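Carbohydrate binding module (PDB 2XFD) binds carbohydrate in a calcium-dependent way and probably recognises xylan and related plant polysaccharides, here holding cellobiose. Local coordinates at residues I5-R10 with D65-N70; E16-Q21 with R60-D65; E77-N82 with I106-V111. All coordinates share one frame; numbering follows the deposited sequence.

How the contacts relate
Contacts 1 and 2 both use strand 62-69, share D65 and have centres about 11 Å apart; R10 NE meets Q63 OE1 between them at 2.8 Å, a probable hydrogen bond. Contact 3 brings in strand 104-110 of the facing sheet, its centre about 12 Å from that of contact 1, and F108 CG comes within 3.5 Å of I67 CD1. E77 of contact 3 joins D65 on one calcium. The second calcium, 18.9 Å from the first, is bound by R60 and D61 in contact 2 and marks the sugar end: the D61 side chain is about 3 Å from a bound glucose unit, whereas the N82 side chain is about 11 Å from one.

Contact 1: I5-R10 with D65-N70; sequences ITVRAR and DYIVVN. With CA (calcium ion), chain D.
R8 lays the aliphatic start of its side chain over one face of the Y66 ring, with CB 3.9 Å from the ring centroid in a CH-pi contact offset toward the rim. CG stands anti to the backbone N (chi1 -176°), which carries the chain onward across the phenol until R8 CD is 3.2 Å from Y66 OH. The guanidinium ends beyond the hydroxyl, its plane nearly parallel to the ring's (18° apart) but set above it, and its NH2 forms a salt bridge with D38. With a serine in place of Y66, the R8 stem would probably lose the aromatic surface beneath CB and CD and be freer to swing.

D65 runs beside R8, pointing the same way, but R8 NE and D65 OD2 stay 4.5 Å apart. A water spans them, accepting from R8 NE in the guanidinium plane and donating to D65 OD2 at 2.6 Å. The other oxygen of D65, OD1, binds calcium at 2.3 Å, and the main-chain O of D65 is a second ligand at 2.5 Å; Q75, E77 and E98 add further ligands.

These strands, 4-11 and 62-69, are antiparallel neighbours in one sheet of a beta-sandwich. T6 and V68 form a regular hydrogen-bonded pair, yet R8 faces two residues: its N bonds to Y66 O while D65 N bonds to its O. This is a beta bulge, and the helical backbone angles of D65 within it turn the carbonyl toward the metal.

On the opposite face the packing is purely apolar. V7 CG2 meets I67 CG2 at 4.0 Å, the side chains crossing at a slant, and I5 CG2 lies 4.3 Å from I67 CD1. I49 and V51 of strand 48-53 press on this layer from the facing sheet.

Contact 2: E16-Q21 with R60-D65; sequences ESVSLQ and RDVQVD. With CA (calcium ion), chain D; CA (calcium ion), chain C.
E16 tucks its carboxylate against the backbone of R60 and D61. Its chain bends at chi2 (86°), and OE2 takes the N-H of D61 at 3.1 Å on its anti lone pair, the one turned away from OE1. The same OE2 accepts from N13 N and OE1 from G14 N, so this buried carboxylate is held by three main-chain N-H groups, one from D61 and two from just before E16. Below it the fit is close and greasy: V62 CG2 sits 3.7 Å from E16 CB, while V18 CG1 reaches V62 CG2 at 4.0 Å. F53 of strand 48-53 also packs against both E16 and V62.

The outer side is more open in character. R60 gives only the base of its side chain to the contact and stretches onward, its polar end engaged by N55. D61 CB points away from segment 16-21, and D61 OD2 binds calcium at 2.3 Å; R60 O is a second ligand at 2.4 Å. Through the D61 N-H, E16 is thus a second-shell residue to that metal. D56 and H101 complete the protein ligands, and D61 also touches a bound glucose: this is the calcium-dependent glycan site of the module.

Contact 3: E77-N82 with I106-V111; sequences ENQSVN and ISFGNV. With CA (calcium ion), chain D.
Two bends, chi1 -50° and chi2 -49°, curl the Q79 side chain back over S107 and F108, with CG anti to its own carbonyl carbon. Q79 CG comes 3.6 Å from F108 CD2, the side chains crossing at about a right angle and the amide plane inclined 30° to the ring. The S107 carbonyl lies under the curl. Q79 CB touches S107 O at 3.2 Å, and Q79 NE2 gives this oxygen a weak hydrogen bond of 3.4 Å. A firmer grip comes from a water that donates to S107 O at 2.8 Å and accepts from V81 N.

The backbones meet directly one step on: S107 N bonds to V81 O at 3.1 Å, next to a single bridge between N82 and I106. N82 ND2 lies 3.5 Å from I106 CG1, so the amide nitrogen rests against an aliphatic branch, the two side chains crossing obliquely. Its polar atoms are well occupied elsewhere, however: OD1 accepts from the backbone N of G84 and V85, and ND2 donates to the carbonyls of S97 and W99. Those four bonds should fix the rotation of the amide. At the other end of the segment, E77 chelates calcium through both carboxylate oxygens, each at 2.5 Å.

The loop 77-82 therefore runs from the metal site along one edge of strand 104-110, whose other edge is hydrogen-bonded to strand 48-53 through I106 with V51 and F108 with I49. Inward, I106 packs on V64 and F108 on I67, both from strand 62-69 of the facing sheet.

Contact 1: I5-R10 with D65-N70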
ATOM      1  N   ILE A   5       3.320 -12.517  -1.793  1.00  5.18           N
ATOM      2  CA  ILE A   5       3.257 -11.098  -2.063  1.00  4.87           C
ATOM      3  C   ILE A   5       4.272 -10.376  -1.215  1.00  4.59           C
ATOM      4  O   ILE A   5       4.313 -10.534   0.024  1.00  6.17           O
ATOM      5  CB  ILE A   5       1.825 -10.502  -1.784  1.00  5.35           C
ATOM      6  CG1 ILE A   5       0.820 -11.225  -2.630  1.00  6.22           C
ATOM      7  CG2 ILE A   5       1.852  -9.011  -2.054  1.00  6.07           C
ATOM      8  CD1 ILE A   5      -0.649 -10.896  -2.266  1.00  7.96           C
ATOM      9  N   THR A   6       5.118  -9.575  -1.835  1.00  4.39           N
ATOM     10  CA  THR A   6       6.080  -8.715  -1.158  1.00  4.22           C
ATOM     11  C   THR A   6       5.675  -7.244  -1.363  1.00  4.21           C
ATOM     12  O   THR A   6       5.404  -6.865  -2.502  1.00  5.55           O
ATOM     13  CB  THR A   6       7.488  -8.931  -1.622  1.00  5.29           C
ATOM     14  OG1 THR A   6       7.879 -10.258  -1.338  1.00  7.73           O
ATOM     15  CG2 THR A   6       8.495  -7.983  -1.045  1.00  6.89           C
ATOM     16  N   VAL A   7       5.586  -6.466  -0.298  1.00  4.18           N
ATOM     17  CA  VAL A   7       5.330  -5.061  -0.337  1.00  3.64           C
ATOM     18  C   VAL A   7       6.643  -4.331  -0.055  1.00  3.84           C
ATOM     19  O   VAL A   7       7.281  -4.604   0.953  1.00  4.65           O
ATOM     20  CB  VAL A   7       4.256  -4.676   0.678  1.00  4.20           C
ATOM     21  CG1 VAL A   7       3.998  -3.165   0.687  1.00  5.68           C
ATOM     22  CG2 VAL A   7       2.996  -5.452   0.436  1.00  5.28           C
ATOM     23  N   ARG A   8       7.033  -3.383  -0.917  1.00  3.86           N
ATOM     24  CA  ARG A   8       8.190  -2.530  -0.659  1.00  3.82           C
ATOM     25  C   ARG A   8       7.651  -1.130  -0.327  1.00  3.62           C
ATOM     26  O   ARG A   8       7.034  -0.492  -1.174  1.00  4.11           O
ATOM     27  CB  ARG A   8       9.112  -2.487  -1.874  1.00  6.17           C
ATOM     28  CG  ARG A   8      10.354  -1.663  -1.546  1.00  9.04           C
ATOM     29  CD  ARG A   8      11.550  -2.015  -2.182  1.00 14.49           C
ATOM     30  NE  ARG A   8      12.747  -1.391  -1.726  1.00 10.38           N
ATOM     31  CZ  ARG A   8      13.688  -1.870  -0.894  1.00  9.03           C
ATOM     32  NH1 ARG A   8      14.781  -1.144  -0.728  1.00 10.10           N
ATOM     33  NH2 ARG A   8      13.536  -2.986  -0.216  1.00 10.70           N
ATOM     34  N   ALA A   9       7.857  -0.670   0.909  1.00  3.37           N
ATOM     35  CA  ALA A   9       7.254   0.555   1.376  1.00  3.43           C
ATOM     36  C   ALA A   9       8.034   1.152   2.519  1.00  3.32           C
ATOM     37  O   ALA A   9       8.859   0.471   3.155  1.00  4.06           O
ATOM     38  CB  ALA A   9       5.836   0.306   1.785  1.00  4.38           C
ATOM     39  N   ARG A  10       7.711   2.409   2.806  1.00  3.65           N
ATOM     40  CA  ARG A  10       8.249   3.145   3.940  1.00  4.09           C
ATOM     41  C   ARG A  10       7.200   4.079   4.483  1.00  4.13           C
ATOM     42  O   ARG A  10       6.254   4.452   3.773  1.00  4.44           O
ATOM     43  CB  ARG A  10       9.502   3.972   3.558  1.00  4.29           C
ATOM     44  CG  ARG A  10       9.214   5.211   2.756  1.00  4.54           C
ATOM     45  CD  ARG A  10      10.427   6.014   2.417  1.00  5.36           C
ATOM     46  NE  ARG A  10      10.140   7.332   1.875  1.00  5.73           N
ATOM     47  CZ  ARG A  10      10.104   8.464   2.601  1.00  5.64           C
ATOM     48  NH1 ARG A  10      10.006   9.612   1.977  1.00  7.01           N
ATOM     49  NH2 ARG A  10      10.162   8.423   3.920  1.00  6.41           N
ATOM     50  N   ASP A  65       6.612   1.734  -2.875  1.00  4.41           N
ATOM     51  CA  ASP A  65       7.333   1.651  -4.136  1.00  4.87           C
ATOM     52  C   ASP A  65       6.604   0.762  -5.139  1.00  4.35           C
ATOM     53  O   ASP A  65       6.296   1.168  -6.287  1.00  4.45           O
ATOM     54  CB  ASP A  65       8.791   1.195  -3.936  1.00  5.04           C
ATOM     55  CG  ASP A  65       9.683   1.401  -5.121  1.00  6.31           C
ATOM     56  OD1 ASP A  65       9.215   1.755  -6.189  1.00  6.50           O
ATOM     57  OD2 ASP A  65      10.914   1.184  -4.962  1.00  8.56           O
ATOM     58  N   TYR A  66       6.321  -0.449  -4.730  1.00  3.92           N
ATOM     59  CA  TYR A  66       5.787  -1.489  -5.555  1.00  3.65           C
ATOM     60  C   TYR A  66       5.365  -2.643  -4.655  1.00  3.36           C
ATOM     61  O   TYR A  66       5.734  -2.706  -3.482  1.00  4.30           O
ATOM     62  CB  TYR A  66       6.766  -1.966  -6.671  1.00  4.73           C
ATOM     63  CG  TYR A  66       8.096  -2.476  -6.142  1.00  3.84           C
ATOM     64  CD1 TYR A  66       8.231  -3.696  -5.558  1.00  4.73           C
ATOM     65  CD2 TYR A  66       9.236  -1.712  -6.283  1.00  6.20           C
ATOM     66  CE1 TYR A  66       9.467  -4.178  -5.138  1.00  5.22           C
ATOM     67  CE2 TYR A  66      10.454  -2.161  -5.855  1.00  7.14           C
ATOM     68  CZ  TYR A  66      10.560  -3.397  -5.273  1.00  7.13           C
ATOM     69  OH  TYR A  66      11.809  -3.834  -4.823  1.00  8.90           O
ATOM     70  N   ILE A  67       4.650  -3.592  -5.261  1.00  3.32           N
ATOM     71  CA  ILE A  67       4.521  -4.917  -4.707  1.00  3.11           C
ATOM     72  C   ILE A  67       5.063  -5.904  -5.731  1.00  3.44           C
ATOM     73  O   ILE A  67       5.212  -5.608  -6.909  1.00  4.15           O
ATOM     74  CB  ILE A  67       3.068  -5.287  -4.260  1.00  4.01           C
ATOM     75  CG1 ILE A  67       2.162  -5.549  -5.445  1.00  3.81           C
ATOM     76  CG2 ILE A  67       2.547  -4.214  -3.344  1.00  4.43           C
ATOM     77  CD1 ILE A  67       0.801  -6.048  -5.030  1.00  4.87           C
ATOM     78  N   VAL A  68       5.319  -7.151  -5.273  1.00  3.77           N
ATOM     79  CA  VAL A  68       5.697  -8.241  -6.119  1.00  3.99           C
ATOM     80  C   VAL A  68       4.715  -9.386  -5.824  1.00  3.85           C
ATOM     81  O   VAL A  68       4.551  -9.759  -4.669  1.00  5.04           O
ATOM     82  CB  VAL A  68       7.148  -8.719  -5.850  1.00  4.08           C
ATOM     83  CG1 VAL A  68       7.553  -9.743  -6.910  1.00  6.16           C
ATOM     84  CG2 VAL A  68       8.103  -7.545  -5.795  1.00  6.02           C
ATOM     85  N   VAL A  69       4.059  -9.885  -6.841  1.00  3.61           N
ATOM     86  CA  VAL A  69       3.047 -10.924  -6.723  1.00  4.05           C
ATOM     87  C   VAL A  69       3.519 -12.142  -7.476  1.00  4.42           C
ATOM     88  O   VAL A  69       3.572 -12.106  -8.718  1.00  4.62           O
ATOM     89  CB  VAL A  69       1.678 -10.448  -7.236  1.00  4.28           C
ATOM     90  CG1 VAL A  69       0.641 -11.539  -7.009  1.00  5.93           C
ATOM     91  CG2 VAL A  69       1.262  -9.145  -6.618  1.00  5.06           C
ATOM     92  N   ASN A  70       3.903 -13.219  -6.809  1.00  4.58           N
ATOM     93  CA  ASN A  70       4.407 -14.399  -7.469  1.00  5.73           C
ATOM     94  C   ASN A  70       5.467 -14.046  -8.496  1.00  6.05           C
ATOM     95  O   ASN A  70       5.531 -14.606  -9.618  1.00  7.65           O
ATOM     96  CB  ASN A  70       3.256 -15.224  -8.076  1.00  6.48           C
ATOM     97  CG  ASN A  70       2.278 -15.714  -7.043  1.00  6.12           C
ATOM     98  OD1 ASN A  70       2.717 -16.103  -5.945  1.00  7.98           O
ATOM     99  ND2 ASN A  70       0.972 -15.720  -7.373  1.00  8.13           N
TER
HETATM  100 CA    CA D1112       7.697   2.612  -7.725  1.00  6.03          CA
HETATM  101  O   HOH W   1      12.873   0.966  -3.223  1.00 15.69           O
HETATM  102  O   HOH W   2       9.835   3.085  -8.649  1.00 12.00           O

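Contact 2: E16-Q21 with R60-D65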
ATOM      1  N   GLU A  16       3.936   4.596  10.953  1.00  5.73           N
ATOM      2  CA  GLU A  16       2.891   4.263  10.049  1.00  5.49           C
ATOM      3  C   GLU A  16       2.624   2.770  10.031  1.00  5.82           C
ATOM      4  O   GLU A  16       3.531   1.932  10.052  1.00  5.89           O
ATOM      5  CB  GLU A  16       3.204   4.751   8.644  1.00  5.62           C
ATOM      6  CG  GLU A  16       3.354   6.247   8.550  1.00  5.82           C
ATOM      7  CD  GLU A  16       4.720   6.836   8.853  1.00  5.91           C
ATOM      8  OE1 GLU A  16       5.626   6.097   9.327  1.00  5.79           O
ATOM      9  OE2 GLU A  16       4.896   8.085   8.578  1.00  6.60           O
ATOM     10  N   SER A  17       1.313   2.425   9.916  1.00  5.24           N
ATOM     11  CA  SER A  17       0.830   1.057   9.786  1.00  6.05           C
ATOM     12  C   SER A  17       0.191   0.833   8.438  1.00  5.09           C
ATOM     13  O   SER A  17      -0.650   1.641   7.994  1.00  5.74           O
ATOM     14  CB  SER A  17      -0.157   0.705  10.885  1.00  7.37           C
ATOM     15  OG  SER A  17      -0.527  -0.664  10.831  1.00  8.15           O
ATOM     16  N   VAL A  18       0.548  -0.245   7.767  1.00  5.19           N
ATOM     17  CA  VAL A  18      -0.100  -0.661   6.549  1.00  4.95           C
ATOM     18  C   VAL A  18      -0.624  -2.082   6.694  1.00  5.08           C
ATOM     19  O   VAL A  18      -0.084  -2.928   7.427  1.00  6.72           O
ATOM     20  CB  VAL A  18       0.790  -0.564   5.318  1.00  5.57           C
ATOM     21  CG1 VAL A  18       1.116   0.876   5.047  1.00  6.97           C
ATOM     22  CG2 VAL A  18       2.014  -1.447   5.425  1.00  7.13           C
ATOM     23  N   SER A  19      -1.654  -2.347   5.936  1.00  5.16           N
ATOM     24  CA  SER A  19      -2.266  -3.673   5.811  1.00  6.10           C
ATOM     25  C   SER A  19      -2.250  -4.119   4.364  1.00  5.00           C
ATOM     26  O   SER A  19      -2.682  -3.400   3.480  1.00  6.99           O
ATOM     27  CB  SER A  19      -3.706  -3.593   6.304  1.00  7.91           C
ATOM     28  OG  SER A  19      -3.753  -3.328   7.687  1.00 11.21           O
ATOM     29  N   LEU A  20      -1.798  -5.337   4.172  1.00  5.13           N
ATOM     30  CA  LEU A  20      -1.965  -6.037   2.893  1.00  4.48           C
ATOM     31  C   LEU A  20      -3.333  -6.734   2.931  1.00  4.55           C
ATOM     32  O   LEU A  20      -3.546  -7.553   3.834  1.00  5.07           O
ATOM     33  CB  LEU A  20      -0.857  -7.088   2.725  1.00  5.00           C
ATOM     34  CG  LEU A  20      -1.000  -7.939   1.498  1.00  5.99           C
ATOM     35  CD1 LEU A  20      -0.925  -7.201   0.182  1.00  7.09           C
ATOM     36  CD2 LEU A  20       0.062  -9.032   1.529  1.00  7.56           C
ATOM     37  N   GLN A  21      -4.181  -6.412   1.994  1.00  4.67           N
ATOM     38  CA  GLN A  21      -5.541  -6.954   1.935  1.00  4.85           C
ATOM     39  C   GLN A  21      -5.758  -7.686   0.624  1.00  4.83           C
ATOM     40  O   GLN A  21      -5.239  -7.237  -0.413  1.00  5.80           O
ATOM     41  CB  GLN A  21      -6.549  -5.820   2.060  1.00  6.38           C
ATOM     42  CG  GLN A  21      -6.392  -4.996   3.310  1.00  9.19           C
ATOM     43  CD  GLN A  21      -7.332  -3.798   3.310  1.00 11.68           C
ATOM     44  OE1 GLN A  21      -7.502  -3.109   2.320  1.00 13.30           O
ATOM     45  NE2 GLN A  21      -7.850  -3.516   4.441  1.00 23.39           N
ATOM     46  N   ARG A  60       2.520  11.600   9.712  1.00  9.92           N
ATOM     47  CA  ARG A  60       2.530  10.246   9.178  1.00  8.41           C
ATOM     48  C   ARG A  60       2.005  10.194   7.735  1.00  6.81           C
ATOM     49  O   ARG A  60       0.926  10.720   7.450  1.00  9.84           O
ATOM     50  CB  ARG A  60       1.632   9.353   9.983  1.00  8.31           C
ATOM     51  CG  ARG A  60       1.998   9.166  11.452  1.00  9.69           C
ATOM     52  CD  ARG A  60       1.073   8.201  12.121  1.00  9.39           C
ATOM     53  NE  ARG A  60       1.325   8.122  13.557  1.00 10.28           N
ATOM     54  CZ  ARG A  60       0.526   7.600  14.455  1.00 12.30           C
ATOM     55  NH1 ARG A  60      -0.650   7.130  14.138  1.00 13.50           N
ATOM     56  NH2 ARG A  60       0.902   7.616  15.723  1.00 14.25           N
ATOM     57  N   ASP A  61       2.785   9.570   6.860  1.00  6.41           N
ATOM     58  CA  ASP A  61       2.455   9.346   5.450  1.00  5.96           C
ATOM     59  C   ASP A  61       3.203   8.079   5.013  1.00  5.14           C
ATOM     60  O   ASP A  61       4.233   7.731   5.603  1.00  5.80           O
ATOM     61  CB  ASP A  61       2.949  10.528   4.566  1.00  6.98           C
ATOM     62  CG  ASP A  61       2.268  11.827   4.831  1.00  8.66           C
ATOM     63  OD1 ASP A  61       3.017  12.846   4.949  1.00 13.22           O
ATOM     64  OD2 ASP A  61       1.034  11.866   4.862  1.00  9.33           O
ATOM     65  N   VAL A  62       2.699   7.425   3.959  1.00  5.23           N
ATOM     66  CA  VAL A  62       3.303   6.188   3.446  1.00  4.90           C
ATOM     67  C   VAL A  62       3.692   6.365   1.992  1.00  4.39           C
ATOM     68  O   VAL A  62       2.934   6.939   1.187  1.00  5.17           O
ATOM     69  CB  VAL A  62       2.330   5.033   3.613  1.00  4.67           C
ATOM     70  CG1 VAL A  62       2.818   3.777   2.892  1.00  5.55           C
ATOM     71  CG2 VAL A  62       2.083   4.742   5.117  1.00  5.58           C
ATOM     72  N   GLN A  63       4.856   5.845   1.635  1.00  4.03           N
ATOM     73  CA  GLN A  63       5.311   5.751   0.238  1.00  4.41           C
ATOM     74  C   GLN A  63       5.475   4.249  -0.057  1.00  3.79           C
ATOM     75  O   GLN A  63       6.314   3.600   0.542  1.00  4.49           O
ATOM     76  CB  GLN A  63       6.586   6.524   0.005  1.00  4.52           C
ATOM     77  CG  GLN A  63       6.998   6.606  -1.446  1.00  5.05           C
ATOM     78  CD  GLN A  63       8.365   7.192  -1.683  1.00  6.37           C
ATOM     79  OE1 GLN A  63       9.147   7.441  -0.776  1.00  7.01           O
ATOM     80  NE2 GLN A  63       8.654   7.468  -2.886  1.00 11.72           N
ATOM     81  N   VAL A  64       4.689   3.748  -1.009  1.00  4.34           N
ATOM     82  CA  VAL A  64       4.772   2.366  -1.486  1.00  3.97           C
ATOM     83  C   VAL A  64       5.470   2.379  -2.806  1.00  3.94           C
ATOM     84  O   VAL A  64       5.012   2.977  -3.756  1.00  5.35           O
ATOM     85  CB  VAL A  64       3.328   1.747  -1.614  1.00  4.48           C
ATOM     86  CG1 VAL A  64       3.473   0.290  -2.057  1.00  4.68           C
ATOM     87  CG2 VAL A  64       2.528   1.889  -0.378  1.00  6.04           C
ATOM     88  N   ASP A  65       6.612   1.734  -2.875  1.00  4.41           N
ATOM     89  CA  ASP A  65       7.333   1.651  -4.136  1.00  4.87           C
ATOM     90  C   ASP A  65       6.604   0.762  -5.139  1.00  4.35           C
ATOM     91  O   ASP A  65       6.296   1.168  -6.287  1.00  4.45           O
ATOM     92  CB  ASP A  65       8.791   1.195  -3.936  1.00  5.04           C
ATOM     93  CG  ASP A  65       9.683   1.401  -5.121  1.00  6.31           C
ATOM     94  OD1 ASP A  65       9.215   1.755  -6.189  1.00  6.50           O
ATOM     95  OD2 ASP A  65      10.914   1.184  -4.962  1.00  8.56           O
TER
HETATM   96 CA    CA D1112       7.697   2.612  -7.725  1.00  6.03          CA
HETATM   97 CA    CA C1111      -0.731  12.040   6.394  1.00 10.15          CA
HETATM   98  O   HOH W   3       0.000  13.596   8.046  1.00 14.17           O
HETATM   99  O   HOH W   2       9.835   3.085  -8.649  1.00 12.00           O

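Contact 3: E77-N82 with I106-V111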
ATOM      1  N   GLU A  77       2.804   3.395  -8.610  1.00  4.38           N
ATOM      2  CA  GLU A  77       2.511   4.515  -9.475  1.00  5.11           C
ATOM      3  C   GLU A  77       1.871   4.119 -10.789  1.00  5.14           C
ATOM      4  O   GLU A  77       1.366   4.970 -11.503  1.00  6.28           O
ATOM      5  CB  GLU A  77       3.776   5.371  -9.702  1.00  6.07           C
ATOM      6  CG  GLU A  77       4.948   4.652 -10.399  1.00  6.75           C
ATOM      7  CD  GLU A  77       5.896   3.948  -9.465  1.00  6.06           C
ATOM      8  OE1 GLU A  77       7.119   3.944  -9.760  1.00  8.41           O
ATOM      9  OE2 GLU A  77       5.468   3.328  -8.467  1.00  5.51           O
ATOM     10  N   ASN A  78       1.886   2.811 -11.111  1.00  5.08           N
ATOM     11  CA  ASN A  78       1.188   2.300 -12.298  1.00  5.98           C
ATOM     12  C   ASN A  78      -0.245   1.886 -12.009  1.00  5.61           C
ATOM     13  O   ASN A  78      -0.906   1.433 -12.929  1.00  6.77           O
ATOM     14  CB  ASN A  78       1.999   1.150 -12.939  1.00  6.45           C
ATOM     15  CG  ASN A  78       3.319   1.621 -13.519  1.00  9.78           C
ATOM     16  OD1 ASN A  78       3.558   2.819 -13.675  1.00 10.21           O
ATOM     17  ND2 ASN A  78       4.176   0.696 -13.855  1.00  9.88           N
ATOM     18  N   GLN A  79      -0.713   2.065 -10.803  1.00  4.78           N
ATOM     19  CA  GLN A  79      -2.057   1.664 -10.430  1.00  4.61           C
ATOM     20  C   GLN A  79      -3.006   2.838 -10.514  1.00  4.73           C
ATOM     21  O   GLN A  79      -2.747   3.904  -9.929  1.00  4.97           O
ATOM     22  CB  GLN A  79      -2.085   1.031  -9.041  1.00  4.52           C
ATOM     23  CG  GLN A  79      -1.086  -0.056  -8.800  1.00  4.17           C
ATOM     24  CD  GLN A  79      -1.049  -1.123  -9.882  1.00  5.18           C
ATOM     25  OE1 GLN A  79       0.124  -1.442 -10.392  1.00  7.25           O
ATOM     26  NE2 GLN A  79      -2.077  -1.648 -10.254  1.00  4.75           N
ATOM     27  N   SER A  80      -4.106   2.655 -11.171  1.00  5.05           N
ATOM     28  CA  SER A  80      -5.059   3.724 -11.379  0.50  5.69           C
ATOM     29  C   SER A  80      -5.818   4.160 -10.146  1.00  5.62           C
ATOM     30  O   SER A  80      -6.287   5.318 -10.101  1.00  7.23           O
ATOM     31  CB  SER A  80      -6.071   3.340 -12.465  0.50  6.88           C
ATOM     32  OG  SER A  80      -6.773   2.176 -12.055  0.50  6.74           O
ATOM     33  N   VAL A  81      -5.991   3.279  -9.191  1.00  5.29           N
ATOM     34  CA  VAL A  81      -6.769   3.539  -7.990  1.00  6.34           C
ATOM     35  C   VAL A  81      -5.874   3.674  -6.739  1.00  5.49           C
ATOM     36  O   VAL A  81      -5.179   2.744  -6.341  1.00  6.31           O
ATOM     37  CB  VAL A  81      -7.836   2.478  -7.776  1.00  9.84           C
ATOM     38  CG1 VAL A  81      -8.623   2.754  -6.429  1.00 11.82           C
ATOM     39  CG2 VAL A  81      -8.765   2.477  -8.987  1.00 12.37           C
ATOM     40  N   ASN A  82      -5.903   4.884  -6.178  1.00  6.00           N
ATOM     41  CA  ASN A  82      -5.184   5.275  -4.967  1.00  5.39           C
ATOM     42  C   ASN A  82      -6.069   6.224  -4.197  1.00  5.99           C
ATOM     43  O   ASN A  82      -6.266   7.371  -4.585  1.00  7.51           O
ATOM     44  CB  ASN A  82      -3.851   5.918  -5.338  1.00  5.93           C
ATOM     45  CG  ASN A  82      -3.051   6.314  -4.099  1.00  5.92           C
ATOM     46  OD1 ASN A  82      -3.671   6.657  -3.089  1.00  6.76           O
ATOM     47  ND2 ASN A  82      -1.726   6.354  -4.190  1.00  6.87           N
ATOM     48  N   ILE A 106      -3.958   1.669  -2.120  1.00  4.56           N
ATOM     49  CA  ILE A 106      -3.600   1.466  -3.527  1.00  4.22           C
ATOM     50  C   ILE A 106      -4.084   0.105  -3.920  1.00  3.99           C
ATOM     51  O   ILE A 106      -3.786  -0.885  -3.223  1.00  4.76           O
ATOM     52  CB  ILE A 106      -2.099   1.630  -3.785  1.00  4.62           C
ATOM     53  CG1 ILE A 106      -1.597   2.955  -3.245  1.00  6.68           C
ATOM     54  CG2 ILE A 106      -1.834   1.475  -5.258  1.00  5.78           C
ATOM     55  CD1 ILE A 106      -0.121   3.125  -3.220  1.00  6.81           C
ATOM     56  N   SER A 107      -4.818  -0.006  -5.025  1.00  4.40           N
ATOM     57  CA  SER A 107      -5.258  -1.285  -5.550  1.00  4.36           C
ATOM     58  C   SER A 107      -4.327  -1.755  -6.625  1.00  4.29           C
ATOM     59  O   SER A 107      -3.987  -1.042  -7.539  1.00  5.89           O
ATOM     60  CB  SER A 107      -6.632  -1.168  -6.171  1.00  6.16           C
ATOM     61  OG  SER A 107      -7.024  -2.368  -6.784  1.00  7.40           O
ATOM     62  N   PHE A 108      -3.895  -3.029  -6.517  1.00  4.72           N
ATOM     63  CA  PHE A 108      -2.940  -3.634  -7.441  1.00  4.70           C
ATOM     64  C   PHE A 108      -3.577  -4.717  -8.317  1.00  4.77           C
ATOM     65  O   PHE A 108      -2.898  -5.469  -8.982  1.00  6.51           O
ATOM     66  CB  PHE A 108      -1.737  -4.222  -6.700  1.00  4.56           C
ATOM     67  CG  PHE A 108      -0.893  -3.159  -6.042  1.00  3.71           C
ATOM     68  CD1 PHE A 108      -1.182  -2.666  -4.799  1.00  4.65           C
ATOM     69  CD2 PHE A 108       0.225  -2.673  -6.667  1.00  4.45           C
ATOM     70  CE1 PHE A 108      -0.404  -1.701  -4.218  1.00  4.69           C
ATOM     71  CE2 PHE A 108       1.029  -1.739  -6.095  1.00  4.23           C
ATOM     72  CZ  PHE A 108       0.727  -1.224  -4.862  1.00  4.77           C
ATOM     73  N   GLY A 109      -4.888  -4.744  -8.373  1.00  6.37           N
ATOM     74  CA  GLY A 109      -5.587  -5.755  -9.190  1.00  6.56           C
ATOM     75  C   GLY A 109      -5.602  -7.096  -8.478  1.00  5.27           C
ATOM     76  O   GLY A 109      -5.152  -7.269  -7.369  1.00  5.98           O
ATOM     77  N   ASN A 110      -6.192  -8.082  -9.150  1.00  6.96           N
ATOM     78  CA  ASN A 110      -6.305  -9.405  -8.571  1.00  6.28           C
ATOM     79  C   ASN A 110      -4.969 -10.150  -8.484  1.00  6.33           C
ATOM     80  O   ASN A 110      -4.026  -9.851  -9.211  1.00  7.20           O
ATOM     81  CB  ASN A 110      -7.256 -10.276  -9.436  1.00  7.82           C
ATOM     82  CG  ASN A 110      -8.695  -9.774  -9.392  1.00 10.24           C
ATOM     83  OD1 ASN A 110      -9.449 -10.131 -10.335  1.00 18.20           O
ATOM     84  ND2 ASN A 110      -9.105  -9.073  -8.421  1.00  8.99           N
ATOM     85  N   VAL A 111      -4.922 -11.050  -7.533  1.00  7.56           N
ATOM     86  CA  VAL A 111      -3.719 -11.849  -7.398  1.00  8.36           C
ATOM     87  C   VAL A 111      -3.340 -12.509  -8.664  1.00 10.91           C
ATOM     88  O   VAL A 111      -2.235 -12.485  -9.182  1.00 11.02           O
ATOM     89  CB  VAL A 111      -3.826 -12.901  -6.211  1.00 10.56           C
ATOM     90  CG1 VAL A 111      -2.618 -13.845  -6.154  1.00 13.36           C
ATOM     91  CG2 VAL A 111      -4.081 -12.244  -4.916  1.00 10.87           C
TER
HETATM   92 CA    CA D1112       7.697   2.612  -7.725  1.00  6.03          CA
HETATM   93  O   HOH W   4      -5.572   0.418  -9.314  1.00  9.75           O
HETATM   94  O   HOH W   2       9.835   3.085  -8.649  1.00 12.00           O